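Local coordinates for hemoglobin chain d1 (Lumbricus terrestris, PDB 1X9F), which binds haem and its gaseous ligand carbon monoxide, and probably carries oxygen as a globin subunit of earthworm haemoglobin, at residues L83-H94 with V132-K140; C2-Q13 with H122-C131. All blocks are in the same frame, centred on the assembly; numbering follows the deposited sequence.

Contact 1 of 2, residues L83-H94 with V132-K140. With HEM (protoporphyrin IX containing Fe), chain T.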
loop_
_atom_site.group_PDB
_atom_site.type_symbol
_atom_site.label_atom_id
_atom_site.label_comp_id
_atom_site.label_asym_id
_atom_site.label_seq_id
_atom_site.Cartn_x
_atom_site.Cartn_y
_atom_site.Cartn_z
ATOM N N LEU D 83 -3.289 -34.388 -17.364
ATOM C CA LEU D 83 -3.842 -33.153 -17.896
ATOM C C LEU D 83 -4.996 -33.435 -18.851
ATOM O O LEU D 83 -6.040 -32.791 -18.756
ATOM C CB LEU D 83 -2.774 -32.288 -18.570
ATOM C CG LEU D 83 -3.274 -30.914 -19.044
ATOM C CD1 LEU D 83 -3.716 -30.032 -17.876
ATOM C CD2 LEU D 83 -2.216 -30.203 -19.875
ATOM N N ALA D 84 -4.809 -34.400 -19.753
ATOM C CA ALA D 84 -5.854 -34.789 -20.706
ATOM C C ALA D 84 -7.144 -35.193 -19.981
ATOM O O ALA D 84 -8.233 -34.697 -20.303
ATOM C CB ALA D 84 -5.366 -35.903 -21.630
ATOM N N ALA D 85 -7.010 -36.061 -18.983
ATOM C CA ALA D 85 -8.159 -36.497 -18.189
ATOM C C ALA D 85 -8.851 -35.352 -17.452
ATOM O O ALA D 85 -10.085 -35.267 -17.461
ATOM C CB ALA D 85 -7.742 -37.587 -17.208
ATOM N N GLN D 86 -8.066 -34.482 -16.813
ATOM C CA GLN D 86 -8.624 -33.375 -16.044
ATOM C C GLN D 86 -9.343 -32.399 -16.958
ATOM O O GLN D 86 -10.426 -31.917 -16.626
ATOM C CB GLN D 86 -7.540 -32.653 -15.234
ATOM C CG GLN D 86 -8.059 -31.499 -14.371
ATOM C CD GLN D 86 -9.060 -31.948 -13.320
ATOM O OE1 GLN D 86 -9.044 -33.101 -12.888
ATOM N NE2 GLN D 86 -9.930 -31.036 -12.902
ATOM N N LEU D 87 -8.748 -32.107 -18.108
ATOM C CA LEU D 87 -9.374 -31.172 -19.033
ATOM C C LEU D 87 -10.689 -31.727 -19.575
ATOM O O LEU D 87 -11.666 -30.987 -19.708
ATOM C CB LEU D 87 -8.422 -30.786 -20.168
ATOM C CG LEU D 87 -7.154 -30.002 -19.803
ATOM C CD1 LEU D 87 -6.355 -29.703 -21.063
ATOM C CD2 LEU D 87 -7.462 -28.711 -19.043
ATOM N N ALA D 88 -10.710 -33.023 -19.883
ATOM C CA ALA D 88 -11.936 -33.694 -20.310
ATOM C C ALA D 88 -13.022 -33.558 -19.235
ATOM O O ALA D 88 -14.186 -33.274 -19.543
ATOM C CB ALA D 88 -11.664 -35.159 -20.632
ATOM N N HIS D 89 -12.614 -33.743 -17.978
ATOM C CA HIS D 89 -13.500 -33.685 -16.816
ATOM C C HIS D 89 -14.097 -32.298 -16.660
ATOM O O HIS D 89 -15.293 -32.153 -16.410
ATOM C CB HIS D 89 -12.710 -34.055 -15.559
ATOM C CG HIS D 89 -13.530 -34.111 -14.307
ATOM N ND1 HIS D 89 -13.991 -35.297 -13.779
ATOM C CD2 HIS D 89 -13.931 -33.137 -13.455
ATOM C CE1 HIS D 89 -14.661 -35.049 -12.667
ATOM N NE2 HIS D 89 -14.640 -33.747 -12.449
ATOM N N LEU D 90 -13.254 -31.282 -16.806
ATOM C CA LEU D 90 -13.698 -29.905 -16.693
ATOM C C LEU D 90 -14.630 -29.553 -17.837
ATOM O O LEU D 90 -15.588 -28.793 -17.661
ATOM C CB LEU D 90 -12.503 -28.960 -16.663
ATOM C CG LEU D 90 -11.953 -28.711 -15.260
ATOM C CD1 LEU D 90 -10.542 -28.165 -15.353
ATOM C CD2 LEU D 90 -12.857 -27.751 -14.490
ATOM N N LYS D 91 -14.345 -30.119 -19.006
ATOM C CA LYS D 91 -15.178 -29.890 -20.168
ATOM C C LYS D 91 -16.596 -30.421 -19.956
ATOM O O LYS D 91 -17.563 -29.703 -20.219
ATOM C CB LYS D 91 -14.557 -30.492 -21.423
ATOM C CG LYS D 91 -15.233 -30.007 -22.683
ATOM C CD LYS D 91 -14.571 -30.534 -23.925
ATOM C CE LYS D 91 -15.338 -30.067 -25.148
ATOM N NZ LYS D 91 -14.729 -30.588 -26.402
ATOM N N VAL D 92 -16.716 -31.661 -19.475
ATOM C CA VAL D 92 -18.024 -32.235 -19.135
ATOM C C VAL D 92 -18.802 -31.242 -18.286
ATOM O O VAL D 92 -19.992 -30.998 -18.514
ATOM C CB VAL D 92 -17.897 -33.553 -18.326
ATOM C CG1 VAL D 92 -19.271 -34.063 -17.876
ATOM C CG2 VAL D 92 -17.175 -34.621 -19.135
ATOM N N GLN D 93 -18.102 -30.658 -17.319
ATOM C CA GLN D 93 -18.709 -29.747 -16.361
ATOM C C GLN D 93 -19.104 -28.406 -16.963
ATOM O O GLN D 93 -19.789 -27.614 -16.316
ATOM C CB GLN D 93 -17.761 -29.509 -15.195
ATOM C CG GLN D 93 -17.629 -30.684 -14.258
ATOM C CD GLN D 93 -16.622 -30.405 -13.170
ATOM O OE1 GLN D 93 -15.621 -29.721 -13.400
ATOM N NE2 GLN D 93 -16.876 -30.927 -11.979
ATOM N N HIS D 94 -18.671 -28.146 -18.191
ATOM C CA HIS D 94 -19.003 -26.890 -18.848
ATOM C C HIS D 94 -19.881 -27.066 -20.094
ATOM O O HIS D 94 -20.553 -26.123 -20.518
ATOM C CB HIS D 94 -17.727 -26.105 -19.169
ATOM C CG HIS D 94 -17.040 -25.555 -17.957
ATOM N ND1 HIS D 94 -16.257 -26.331 -17.129
ATOM C CD2 HIS D 94 -17.025 -24.309 -17.428
ATOM C CE1 HIS D 94 -15.789 -25.587 -16.144
ATOM N NE2 HIS D 94 -16.241 -24.357 -16.302
ATOM N N VAL D 132 -1.588 -21.469 -20.290
ATOM C CA VAL D 132 -2.999 -21.493 -19.906
ATOM C C VAL D 132 -3.889 -21.665 -21.139
ATOM O O VAL D 132 -4.963 -22.263 -21.058
ATOM C CB VAL D 132 -3.395 -20.232 -19.088
ATOM C CG1 VAL D 132 -4.889 -20.216 -18.781
ATOM C CG2 VAL D 132 -2.609 -20.172 -17.789
ATOM N N ASP D 133 -3.422 -21.147 -22.275
ATOM C CA ASP D 133 -4.117 -21.266 -23.557
ATOM C C ASP D 133 -4.493 -22.705 -23.842
ATOM O O ASP D 133 -5.642 -23.005 -24.169
ATOM C CB ASP D 133 -3.213 -20.787 -24.682
ATOM C CG ASP D 133 -3.908 -19.846 -25.621
ATOM O OD1 ASP D 133 -3.199 -19.021 -26.241
ATOM O OD2 ASP D 133 -5.145 -19.838 -25.811
ATOM N N GLN D 134 -3.508 -23.589 -23.708
ATOM C CA GLN D 134 -3.718 -25.020 -23.843
ATOM C C GLN D 134 -4.805 -25.515 -22.886
ATOM O O GLN D 134 -5.644 -26.334 -23.272
ATOM C CB GLN D 134 -2.405 -25.769 -23.602
ATOM C CG GLN D 134 -2.565 -27.279 -23.447
ATOM C CD GLN D 134 -1.353 -27.953 -22.831
ATOM O OE1 GLN D 134 -1.176 -29.163 -22.980
ATOM N NE2 GLN D 134 -0.516 -27.182 -22.138
ATOM N N ILE D 135 -4.788 -25.014 -21.648
ATOM C CA ILE D 135 -5.807 -25.369 -20.658
ATOM C C ILE D 135 -7.173 -24.879 -21.114
ATOM O O ILE D 135 -8.129 -25.655 -21.152
ATOM C CB ILE D 135 -5.464 -24.807 -19.252
ATOM C CG1 ILE D 135 -4.188 -25.454 -18.713
ATOM C CG2 ILE D 135 -6.625 -25.047 -18.279
ATOM C CD1 ILE D 135 -3.604 -24.711 -17.513
ATOM N N ILE D 136 -7.262 -23.600 -21.465
ATOM C CA ILE D 136 -8.498 -23.053 -22.001
ATOM C C ILE D 136 -9.031 -23.871 -23.179
ATOM O O ILE D 136 -10.228 -24.150 -23.232
ATOM C CB ILE D 136 -8.337 -21.554 -22.348
ATOM C CG1 ILE D 136 -8.987 -20.686 -21.272
ATOM C CG2 ILE D 136 -8.993 -21.199 -23.670
ATOM C CD1 ILE D 136 -8.163 -20.531 -20.032
ATOM N N ASP D 137 -8.151 -24.278 -24.097
ATOM C CA ASP D 137 -8.575 -25.038 -25.283
ATOM C C ASP D 137 -9.180 -26.392 -24.941
ATOM O O ASP D 137 -10.066 -26.873 -25.653
ATOM C CB ASP D 137 -7.406 -25.255 -26.260
ATOM C CG ASP D 137 -6.972 -23.965 -26.952
ATOM O OD1 ASP D 137 -7.821 -23.076 -27.206
ATOM O OD2 ASP D 137 -5.787 -23.754 -27.292
ATOM N N GLY D 138 -8.698 -27.010 -23.866
ATOM C CA GLY D 138 -9.196 -28.319 -23.448
ATOM C C GLY D 138 -10.588 -28.276 -22.841
ATOM O O GLY D 138 -11.266 -29.305 -22.753
ATOM N N ILE D 139 -11.016 -27.092 -22.419
ATOM C CA ILE D 139 -12.303 -26.949 -21.747
ATOM C C ILE D 139 -13.298 -26.286 -22.678
ATOM O O ILE D 139 -14.486 -26.613 -22.674
ATOM C CB ILE D 139 -12.138 -26.116 -20.460
ATOM C CG1 ILE D 139 -11.063 -26.739 -19.563
ATOM C CG2 ILE D 139 -13.469 -26.014 -19.711
ATOM C CD1 ILE D 139 -10.586 -25.841 -18.430
ATOM N N LYS D 140 -12.780 -25.347 -23.470
ATOM C CA LYS D 140 -13.550 -24.535 -24.410
ATOM C C LYS D 140 -14.569 -25.340 -25.206
ATOM O O LYS D 140 -14.351 -26.508 -25.552
ATOM C CB LYS D 140 -12.601 -23.830 -25.381
ATOM C CG LYS D 140 -13.168 -22.573 -26.019
ATOM C CD LYS D 140 -12.239 -22.001 -27.088
ATOM C CE LYS D 140 -10.910 -21.539 -26.501
ATOM N NZ LYS D 140 -10.073 -20.818 -27.506
ATOM O OXT LYS D 140 -15.644 -24.824 -25.539
HETATM C CHA HEM T . -18.293 -24.375 -12.878
HETATM C CHB HEM T . -13.487 -24.428 -13.645
HETATM C CHC HEM T . -13.924 -20.850 -16.957
HETATM C CHD HEM T . -18.809 -21.084 -16.429
HETATM C C1A HEM T . -16.866 -24.642 -12.736
HETATM C C2A HEM T . -16.448 -25.552 -11.785
HETATM C C3A HEM T . -14.998 -25.616 -11.954
HETATM C C4A HEM T . -14.807 -24.668 -13.070
HETATM C CMA HEM T . -13.991 -26.439 -11.187
HETATM C CAA HEM T . -17.304 -26.258 -10.770
HETATM C CBA HEM T . -17.626 -27.696 -11.115
HETATM C CGA HEM T . -18.376 -28.203 -9.901
HETATM O O1A HEM T . -17.763 -28.382 -8.823
HETATM O O2A HEM T . -19.600 -28.416 -10.025
HETATM C C1B HEM T . -13.180 -23.434 -14.669
HETATM C C2B HEM T . -11.870 -23.177 -15.035
HETATM C C3B HEM T . -12.058 -22.175 -15.930
HETATM C C4B HEM T . -13.388 -21.896 -16.083
HETATM C CMB HEM T . -10.574 -23.818 -14.576
HETATM C CAB HEM T . -11.022 -21.651 -16.565
HETATM C CBB HEM T . -9.922 -21.321 -17.284
HETATM C C1C HEM T . -15.361 -20.563 -17.079
HETATM C C2C HEM T . -15.810 -19.559 -17.917
HETATM C C3C HEM T . -17.166 -19.634 -17.775
HETATM C C4C HEM T . -17.460 -20.627 -16.842
HETATM C CMC HEM T . -15.020 -18.625 -18.810
HETATM C CAC HEM T . -18.032 -18.665 -18.510
HETATM C CBC HEM T . -19.424 -18.860 -18.656
HETATM C C1D HEM T . -19.138 -22.086 -15.390
HETATM C C2D HEM T . -20.448 -22.341 -14.972
HETATM C C3D HEM T . -20.335 -23.266 -13.957
HETATM C C4D HEM T . -18.884 -23.492 -13.880
HETATM C CMD HEM T . -21.716 -21.732 -15.512
HETATM C CAD HEM T . -21.409 -23.944 -13.143
HETATM C CBD HEM T . -21.801 -23.120 -11.922
HETATM C CGD HEM T . -22.835 -23.947 -11.193
HETATM O O1D HEM T . -22.477 -25.017 -10.654
HETATM O O2D HEM T . -24.011 -23.530 -11.170
HETATM N NA HEM T . -15.938 -24.104 -13.560
HETATM N NB HEM T . -14.137 -22.671 -15.268
HETATM N NC HEM T . -16.336 -21.258 -16.426
HETATM N ND HEM T . -18.159 -22.753 -14.739
HETATM FE FE HEM T . -16.151 -22.712 -15.025
#

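Contact 2 of 2, residues C2-Q13 with H122-C131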
loop_
_atom_site.group_PDB
_atom_site.type_symbol
_atom_site.label_atom_id
_atom_site.label_comp_id
_atom_site.label_asym_id
_atom_site.label_seq_id
_atom_site.Cartn_x
_atom_site.Cartn_y
_atom_site.Cartn_z
ATOM N N CYS D 2 3.540 -25.129 -24.373
ATOM C CA CYS D 2 4.189 -24.911 -23.087
ATOM C C CYS D 2 5.329 -25.895 -22.887
ATOM O O CYS D 2 5.097 -27.048 -22.511
ATOM C CB CYS D 2 3.178 -25.032 -21.934
ATOM S SG CYS D 2 3.740 -24.095 -20.475
ATOM N N LEU D 3 6.557 -25.450 -23.137
ATOM C CA LEU D 3 7.717 -26.290 -22.856
ATOM C C LEU D 3 7.971 -26.411 -21.348
ATOM O O LEU D 3 7.183 -25.929 -20.530
ATOM C CB LEU D 3 8.968 -25.808 -23.608
ATOM C CG LEU D 3 9.501 -24.376 -23.495
ATOM C CD1 LEU D 3 11.019 -24.392 -23.584
ATOM C CD2 LEU D 3 8.916 -23.480 -24.586
ATOM N N VAL D 4 9.075 -27.069 -21.001
ATOM C CA VAL D 4 9.456 -27.349 -19.612
ATOM C C VAL D 4 9.739 -26.097 -18.775
ATOM O O VAL D 4 9.312 -26.016 -17.616
ATOM C CB VAL D 4 10.692 -28.287 -19.546
ATOM C CG1 VAL D 4 10.924 -28.798 -18.124
ATOM C CG2 VAL D 4 10.546 -29.458 -20.515
ATOM N N THR D 5 10.466 -25.138 -19.344
ATOM C CA THR D 5 10.795 -23.926 -18.598
ATOM C C THR D 5 9.558 -23.067 -18.362
ATOM O O THR D 5 9.409 -22.462 -17.295
ATOM C CB THR D 5 11.911 -23.106 -19.283
ATOM O OG1 THR D 5 11.617 -22.947 -20.675
ATOM C CG2 THR D 5 13.221 -23.875 -19.281
ATOM N N GLU D 6 8.665 -23.022 -19.342
ATOM C CA GLU D 6 7.490 -22.177 -19.218
ATOM C C GLU D 6 6.494 -22.699 -18.183
ATOM O O GLU D 6 5.966 -21.925 -17.382
ATOM C CB GLU D 6 6.809 -21.997 -20.573
ATOM C CG GLU D 6 7.680 -21.311 -21.616
ATOM C CD GLU D 6 6.961 -21.173 -22.943
ATOM O OE1 GLU D 6 7.181 -20.160 -23.646
ATOM O OE2 GLU D 6 6.169 -22.078 -23.293
ATOM N N SER D 7 6.240 -24.006 -18.204
ATOM C CA SER D 7 5.327 -24.621 -17.246
ATOM C C SER D 7 5.850 -24.446 -15.829
ATOM O O SER D 7 5.080 -24.223 -14.893
ATOM C CB SER D 7 5.138 -26.106 -17.558
ATOM O OG SER D 7 6.331 -26.835 -17.326
ATOM N N LEU D 8 7.168 -24.542 -15.699
ATOM C CA LEU D 8 7.841 -24.333 -14.437
ATOM C C LEU D 8 7.621 -22.897 -13.961
ATOM O O LEU D 8 7.274 -22.663 -12.795
ATOM C CB LEU D 8 9.329 -24.655 -14.593
ATOM C CG LEU D 8 10.164 -24.870 -13.332
ATOM C CD1 LEU D 8 10.901 -23.602 -12.945
ATOM C CD2 LEU D 8 9.361 -25.422 -12.146
ATOM N N LYS D 9 7.797 -21.950 -14.880
ATOM C CA LYS D 9 7.608 -20.531 -14.600
ATOM C C LYS D 9 6.192 -20.254 -14.143
ATOM O O LYS D 9 5.970 -19.540 -13.165
ATOM C CB LYS D 9 7.891 -19.708 -15.858
ATOM C CG LYS D 9 7.958 -18.211 -15.619
ATOM C CD LYS D 9 9.070 -17.884 -14.630
ATOM C CE LYS D 9 9.766 -16.577 -14.988
ATOM N NZ LYS D 9 10.410 -16.628 -16.334
ATOM N N VAL D 10 5.238 -20.821 -14.873
ATOM C CA VAL D 10 3.837 -20.637 -14.558
ATOM C C VAL D 10 3.551 -21.231 -13.193
ATOM O O VAL D 10 2.907 -20.585 -12.366
ATOM C CB VAL D 10 2.928 -21.249 -15.632
ATOM C CG1 VAL D 10 1.487 -21.364 -15.131
ATOM C CG2 VAL D 10 2.975 -20.394 -16.891
ATOM N N LYS D 11 4.048 -22.439 -12.940
ATOM C CA LYS D 11 3.849 -23.060 -11.630
ATOM C C LYS D 11 4.319 -22.143 -10.491
ATOM O O LYS D 11 3.588 -21.922 -9.524
ATOM C CB LYS D 11 4.560 -24.416 -11.539
ATOM C CG LYS D 11 3.964 -25.503 -12.459
ATOM C CD LYS D 11 4.816 -26.775 -12.281
ATOM C CE LYS D 11 4.377 -27.883 -13.226
ATOM N NZ LYS D 11 3.106 -28.518 -12.784
ATOM N N LEU D 12 5.535 -21.614 -10.623
ATOM C CA LEU D 12 6.149 -20.750 -9.613
ATOM C C LEU D 12 5.387 -19.453 -9.392
ATOM O O LEU D 12 5.095 -19.076 -8.250
ATOM C CB LEU D 12 7.589 -20.431 -10.017
ATOM C CG LEU D 12 8.731 -21.278 -9.447
ATOM C CD1 LEU D 12 8.327 -22.722 -9.093
ATOM C CD2 LEU D 12 9.911 -21.257 -10.414
ATOM N N GLN D 13 5.060 -18.780 -10.494
ATOM C CA GLN D 13 4.372 -17.495 -10.442
ATOM C C GLN D 13 2.948 -17.646 -9.939
ATOM O O GLN D 13 2.416 -16.753 -9.275
ATOM C CB GLN D 13 4.382 -16.816 -11.811
ATOM C CG GLN D 13 5.769 -16.415 -12.268
ATOM C CD GLN D 13 5.754 -15.311 -13.298
ATOM O OE1 GLN D 13 4.930 -15.310 -14.217
ATOM N NE2 GLN D 13 6.669 -14.365 -13.152
ATOM N N HIS D 122 7.585 -8.639 -13.630
ATOM C CA HIS D 122 8.207 -9.963 -13.668
ATOM C C HIS D 122 7.302 -11.013 -14.310
ATOM O O HIS D 122 7.713 -12.165 -14.514
ATOM C CB HIS D 122 8.520 -10.435 -12.247
ATOM C CG HIS D 122 9.644 -9.708 -11.573
ATOM N ND1 HIS D 122 10.767 -9.263 -12.239
ATOM C CD2 HIS D 122 9.843 -9.412 -10.266
ATOM C CE1 HIS D 122 11.593 -8.696 -11.376
ATOM N NE2 HIS D 122 11.057 -8.777 -10.172
ATOM N N PHE D 123 6.062 -10.626 -14.590
ATOM C CA PHE D 123 5.041 -11.547 -15.053
ATOM C C PHE D 123 5.401 -12.107 -16.424
ATOM O O PHE D 123 5.518 -11.360 -17.394
ATOM C CB PHE D 123 3.688 -10.826 -15.049
ATOM C CG PHE D 123 2.572 -11.581 -15.711
ATOM C CD1 PHE D 123 2.180 -12.839 -15.261
ATOM C CD2 PHE D 123 1.877 -11.001 -16.769
ATOM C CE1 PHE D 123 1.129 -13.517 -15.879
ATOM C CE2 PHE D 123 0.827 -11.670 -17.392
ATOM C CZ PHE D 123 0.453 -12.932 -16.948
ATOM N N ASP D 124 5.600 -13.421 -16.482
ATOM C CA ASP D 124 5.943 -14.087 -17.731
ATOM C C ASP D 124 4.725 -14.319 -18.616
ATOM O O ASP D 124 4.227 -15.444 -18.757
ATOM C CB ASP D 124 6.662 -15.400 -17.469
ATOM C CG ASP D 124 7.495 -15.843 -18.648
ATOM O OD1 ASP D 124 8.490 -16.566 -18.423
ATOM O OD2 ASP D 124 7.252 -15.514 -19.833
ATOM N N PHE D 125 4.277 -13.222 -19.212
ATOM C CA PHE D 125 3.157 -13.186 -20.129
ATOM C C PHE D 125 3.254 -14.262 -21.217
ATOM O O PHE D 125 2.285 -14.983 -21.459
ATOM C CB PHE D 125 3.078 -11.783 -20.740
ATOM C CG PHE D 125 1.908 -11.584 -21.648
ATOM C CD1 PHE D 125 2.041 -11.769 -23.024
ATOM C CD2 PHE D 125 0.666 -11.217 -21.136
ATOM C CE1 PHE D 125 0.955 -11.594 -23.879
ATOM C CE2 PHE D 125 -0.427 -11.036 -21.980
ATOM C CZ PHE D 125 -0.283 -11.227 -23.358
ATOM N N GLY D 126 4.420 -14.363 -21.858
ATOM C CA GLY D 126 4.666 -15.378 -22.880
ATOM C C GLY D 126 4.380 -16.777 -22.367
ATOM O O GLY D 126 3.591 -17.516 -22.962
ATOM N N ALA D 127 5.011 -17.128 -21.247
ATOM C CA ALA D 127 4.845 -18.450 -20.649
ATOM C C ALA D 127 3.393 -18.688 -20.265
ATOM O O ALA D 127 2.824 -19.716 -20.620
ATOM C CB ALA D 127 5.759 -18.619 -19.444
ATOM N N TRP D 128 2.793 -17.733 -19.557
ATOM C CA TRP D 128 1.390 -17.849 -19.165
ATOM C C TRP D 128 0.496 -18.060 -20.350
ATOM O O TRP D 128 -0.278 -19.020 -20.384
ATOM C CB TRP D 128 0.921 -16.630 -18.390
ATOM C CG TRP D 128 1.276 -16.770 -17.003
ATOM C CD1 TRP D 128 2.442 -16.387 -16.431
ATOM C CD2 TRP D 128 0.508 -17.408 -15.978
ATOM N NE1 TRP D 128 2.443 -16.712 -15.097
ATOM C CE2 TRP D 128 1.267 -17.344 -14.793
ATOM C CE3 TRP D 128 -0.757 -18.011 -15.931
ATOM C CZ2 TRP D 128 0.808 -17.856 -13.575
ATOM C CZ3 TRP D 128 -1.211 -18.530 -14.717
ATOM C CH2 TRP D 128 -0.429 -18.445 -13.557
ATOM N N HIS D 129 0.623 -17.173 -21.327
ATOM C CA HIS D 129 -0.227 -17.218 -22.494
ATOM C C HIS D 129 -0.170 -18.549 -23.217
ATOM O O HIS D 129 -1.206 -19.111 -23.558
ATOM C CB HIS D 129 0.126 -16.103 -23.455
ATOM C CG HIS D 129 -0.968 -15.805 -24.419
ATOM N ND1 HIS D 129 -2.043 -15.012 -24.088
ATOM C CD2 HIS D 129 -1.184 -16.231 -25.684
ATOM C CE1 HIS D 129 -2.865 -14.941 -25.119
ATOM N NE2 HIS D 129 -2.366 -15.671 -26.101
ATOM N N ASP D 130 1.038 -19.040 -23.466
ATOM C CA ASP D 130 1.198 -20.349 -24.073
ATOM C C ASP D 130 0.489 -21.375 -23.209
ATOM O O ASP D 130 -0.424 -22.070 -23.667
ATOM C CB ASP D 130 2.680 -20.713 -24.187
ATOM C CG ASP D 130 3.409 -19.891 -25.230
ATOM O OD1 ASP D 130 4.650 -20.004 -25.312
ATOM O OD2 ASP D 130 2.832 -19.111 -26.018
ATOM N N CYS D 131 0.913 -21.424 -21.941
ATOM C CA CYS D 131 0.525 -22.464 -20.994
ATOM C C CYS D 131 -0.966 -22.579 -20.675
ATOM O O CYS D 131 -1.535 -23.670 -20.758
ATOM C CB CYS D 131 1.300 -22.256 -19.701
ATOM S SG CYS D 131 2.213 -23.713 -19.198
#

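Contact 1 of 2, residues L83-H94 with V132-K140
The imidazole of His94 carries Ile139 over one face: the branch methyl CG2 of Ile139 sits 4.1 Å from the ring centroid, displaced toward the rim on the ND1 side, a CH-pi contact. At the ring edge His94 NE2 binds the haem iron at 2.1 Å, while His94 ND1 donates to Leu90 O one turn back, 2.6 Å away, in the ring plane and nearly straight at the hydrogen (170°). Together with the iron bond it helps fix the rotation of the ring, and it would probably strengthen the electron donation of NE2 to iron. Ile139 suits its place because it branches at CB: with CG1 anti to the carbonyl carbon (chi1 -55°), CG2 is left for the imidazole and CD1 for Leu90, at 3.9 Å from Leu90 CD1. Leu90 in turn sends its other methyl, CD2, to the porphyrin edge, 3.5 Å from haem CHB.

This is the proximal side of the globin fold, where the helix bearing the iron-binding histidine, 80-95, packs on the C-terminal helix, 125-139; the axes of 83-94 and 132-139 cross at -50°, 8.6 Å apart. In knobs-into-holes packing Leu87 inserts among Gln134, Ile135, Gly138 and Ile139, its CD2 lying 3.8 Å from Ile135 CG2, and the absence of a side chain at Gly138 lets the Leu87 methyl CD1 come in over its CA. Ile139 is the answering knob among Leu87, Leu90, Lys91 and His94. Farther out, the extended aliphatic chain of Lys91 runs alongside the last carbonyls of the C-terminal segment, CG 3.5 Å from Ile139 O. The amine of Lys140 pairs with Asp105 of helix 101-119 and also forms a salt bridge with Asp137. Phe104 packs against Ile139, and Thr73 of helix 57-75 against Leu87 and Leu90.

Contact 2 of 2, residues C2-Q13 with H122-C131
Gln13 OE1 accepts two hydrogen bonds on in-plane lone pairs: from Asp124 N, and from Trp128 NE1 at 3.0 Å, a bent bond (142°) with OE1 close to the indole plane. NE2 of the same amide donates to His122 O at 2.8 Å, from above that carbonyl plane; these three bonds orient the amide at the start of helix 125-139, and NE2 also donates to Asp129 of the Globin III chain. Glutamine, with donor and acceptor side by side, suits this turn. Beta-branched Val10 has CG1 anti to the backbone N (chi1 166°), which lays it over one indole face, 3.8 Å from the six-membered ring centroid, and leaves CG2 for Cys131 CB; the Phe123 ring approaches the opposite face. Asp124 caps its helix through OD2 to Ala127 N and uses OD1 for a salt bridge with Lys9 NZ, 2.8 Å, which also donates to Pro125 O of the Globin III chain. Small Ala127 lets Glu6 CB within 3.7 Å of its CB. The Cys2 SG to Cys131 SG disulfide ties down the poorly ordered N terminus. The axes of 4-13 and 125-131 cross at -100°, with Leu112 and Leu115 of helix 101-119 and Ile74 of helix 57-75 packed on Trp128.

Overall arrangement
From the N terminus, the chain first lays down 2-13, which is met after 108 intervening residues by 122-131 in contact 2, a closure sealed covalently. Between these partners comes 83-94, whose own partner, 132-140, follows directly after 122-131. The segments therefore alternate, and the two loops cross rather than nest. Helix 125-139 serves both: its N-terminal half receives the first helix, its C-terminal half the proximal helix beside the haem. The centres lie about 18 Å apart, yet the contacts touch where Gln134 packs on Cys2. Contact 2 ties the N-terminal helix to helix 125-139, and contact 1 ties the other half of that helix to the proximal side of the haem pocket.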